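Local coordinates for McyG protein (PDB 4R0M) that probably activates phenylalanine or a related aromatic acid as its adenylate and loads it onto a carrier domain for microcystin assembly, at residues T479-I484 against A514-I519. Sequence-based numbering, arbitrary orientation.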
loop_
_atom_site.group_PDB
_atom_site.type_symbol
_atom_site.label_atom_id
_atom_site.label_comp_id
_atom_site.label_asym_id
_atom_site.label_seq_id
_atom_site.Cartn_x
_atom_site.Cartn_y
_atom_site.Cartn_z
ATOM N N THR A 479 -13.741 -20.375 -24.900
ATOM C CA THR A 479 -13.566 -20.875 -23.533
ATOM C C THR A 479 -12.627 -20.006 -22.681
ATOM O O THR A 479 -11.822 -19.236 -23.211
ATOM C CB THR A 479 -13.106 -22.355 -23.520
ATOM O OG1 THR A 479 -13.151 -22.862 -22.179
ATOM C CG2 THR A 479 -11.687 -22.510 -24.082
ATOM N N ASP A 480 -12.746 -20.140 -21.361
ATOM C CA ASP A 480 -11.935 -19.370 -20.417
ATOM C C ASP A 480 -10.608 -20.049 -20.095
ATOM O O ASP A 480 -10.566 -21.242 -19.790
ATOM C CB ASP A 480 -12.721 -19.101 -19.132
ATOM C CG ASP A 480 -13.767 -18.018 -19.307
ATOM O OD1 ASP A 480 -13.399 -16.888 -19.699
ATOM O OD2 ASP A 480 -14.958 -18.293 -19.045
ATOM N N LEU A 481 -9.528 -19.276 -20.166
ATOM C CA LEU A 481 -8.191 -19.783 -19.878
ATOM C C LEU A 481 -7.646 -19.198 -18.577
ATOM O O LEU A 481 -7.829 -18.010 -18.293
ATOM C CB LEU A 481 -7.227 -19.470 -21.032
ATOM C CG LEU A 481 -7.570 -19.863 -22.478
ATOM C CD1 LEU A 481 -6.523 -19.305 -23.431
ATOM C CD2 LEU A 481 -7.702 -21.369 -22.655
ATOM N N LEU A 482 -6.987 -20.043 -17.788
ATOM C CA LEU A 482 -6.270 -19.599 -16.601
ATOM C C LEU A 482 -4.822 -19.323 -16.975
ATOM O O LEU A 482 -4.135 -20.194 -17.514
ATOM C CB LEU A 482 -6.342 -20.651 -15.490
ATOM C CG LEU A 482 -5.431 -20.469 -14.268
ATOM C CD1 LEU A 482 -5.871 -19.288 -13.411
ATOM C CD2 LEU A 482 -5.378 -21.744 -13.440
ATOM N N ILE A 483 -4.365 -18.106 -16.692
ATOM C CA ILE A 483 -2.990 -17.715 -16.987
ATOM C C ILE A 483 -2.236 -17.449 -15.690
ATOM O O ILE A 483 -2.733 -16.765 -14.796
ATOM C CB ILE A 483 -2.916 -16.492 -17.938
ATOM C CG1 ILE A 483 -3.529 -16.823 -19.304
ATOM C CG2 ILE A 483 -1.475 -16.049 -18.155
ATOM C CD1 ILE A 483 -5.032 -16.659 -19.372
ATOM N N ILE A 484 -1.035 -18.014 -15.605
ATOM C CA ILE A 484 -0.179 -17.860 -14.443
ATOM C C ILE A 484 1.155 -17.239 -14.851
ATOM O O ILE A 484 1.856 -17.759 -15.721
ATOM C CB ILE A 484 0.023 -19.210 -13.714
ATOM C CG1 ILE A 484 -1.232 -19.555 -12.905
ATOM C CG2 ILE A 484 1.253 -19.172 -12.813
ATOM C CD1 ILE A 484 -1.340 -21.008 -12.494
ATOM N N ALA A 514 -6.238 -26.568 -14.818
ATOM C CA ALA A 514 -4.856 -26.324 -15.205
ATOM C C ALA A 514 -4.648 -24.941 -15.812
ATOM O O ALA A 514 -5.553 -24.399 -16.445
ATOM C CB ALA A 514 -4.396 -27.396 -16.173
ATOM N N PRO A 515 -3.453 -24.357 -15.608
ATOM C CA PRO A 515 -3.120 -23.133 -16.333
ATOM C C PRO A 515 -2.873 -23.419 -17.812
ATOM O O PRO A 515 -2.134 -24.350 -18.147
ATOM C CB PRO A 515 -1.827 -22.659 -15.660
ATOM C CG PRO A 515 -1.251 -23.871 -15.017
ATOM C CD PRO A 515 -2.423 -24.714 -14.615
ATOM N N ALA A 516 -3.501 -22.632 -18.683
ATOM C CA ALA A 516 -3.271 -22.742 -20.121
ATOM C C ALA A 516 -1.852 -22.291 -20.468
ATOM O O ALA A 516 -1.163 -22.943 -21.257
ATOM C CB ALA A 516 -4.300 -21.934 -20.893
ATOM N N TYR A 517 -1.423 -21.185 -19.860
ATOM C CA TYR A 517 -0.073 -20.658 -20.056
ATOM C C TYR A 517 0.604 -20.338 -18.728
ATOM O O TYR A 517 -0.030 -19.819 -17.807
ATOM C CB TYR A 517 -0.101 -19.402 -20.934
ATOM C CG TYR A 517 -0.772 -19.588 -22.278
ATOM C CD1 TYR A 517 -0.074 -20.130 -23.359
ATOM C CD2 TYR A 517 -2.103 -19.216 -22.469
ATOM C CE1 TYR A 517 -0.687 -20.299 -24.592
ATOM C CE2 TYR A 517 -2.724 -19.380 -23.698
ATOM C CZ TYR A 517 -2.010 -19.921 -24.755
ATOM O OH TYR A 517 -2.622 -20.087 -25.976
ATOM N N VAL A 518 1.891 -20.661 -18.639
ATOM C CA VAL A 518 2.709 -20.321 -17.477
ATOM C C VAL A 518 3.947 -19.576 -17.963
ATOM O O VAL A 518 4.839 -20.167 -18.575
ATOM C CB VAL A 518 3.117 -21.568 -16.655
ATOM C CG1 VAL A 518 3.919 -21.164 -15.426
ATOM C CG2 VAL A 518 1.893 -22.367 -16.234
ATOM N N ILE A 519 3.992 -18.275 -17.684
ATOM C CA ILE A 519 5.027 -17.397 -18.231
ATOM C C ILE A 519 6.010 -16.895 -17.167
ATOM O O ILE A 519 5.624 -16.154 -16.258
ATOM C CB ILE A 519 4.412 -16.183 -18.963
ATOM C CG1 ILE A 519 3.249 -16.621 -19.864
ATOM C CG2 ILE A 519 5.485 -15.447 -19.756
ATOM C CD1 ILE A 519 2.168 -15.576 -20.036
#
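Ile483 and Ile484 pair in parallel with Tyr517 and Val518, the strand axes 5.0 Å apart at closest approach and inclined by 15°. This is the pairing within a beta-alpha-beta unit, strand 479-486, helix 498-511 and strand 517-520, which belongs to a small three-stranded sheet, consistent with the small C-terminal subdomain of ANL-family adenylation enzymes; strand 468-474 lines the other edge of 479-486. Three backbone bonds fix the register. Ile484 uses both its polar atoms: N donates to Tyr517 O at 3.0 Å, almost straight, and O accepts from Ile519 N at 2.9 Å. Upstream, Ala516 N reaches Leu482 O in its carbonyl plane, but the bond is bent, 139° at the hydrogen, and Ala516 has helix-like backbone angles. On the sheet face bearing Ile483 and Tyr517, the aromatic ring presents its edge: Leu481 CD1 lies near the ring plane, 3.8 Å from Tyr517 CE2, and Ile483 CG1 borders the same edge. Phe543 also meets this ring. Alongside, Ile483 CG2 touches Ile519 CD1, the two side chains pointing the same way. The opposite face is packed by helices 449-457 and 498-511, with Leu482 and Ile484 against the former and Pro515 and Val518 against the latter. Here Ile484 CG1 stands anti to the carbonyl carbon (chi1 -76°), and the extended chain beyond it carries CD1 to the CB-CG edge of the proline ring, 3.6 Å from Pro515 CB.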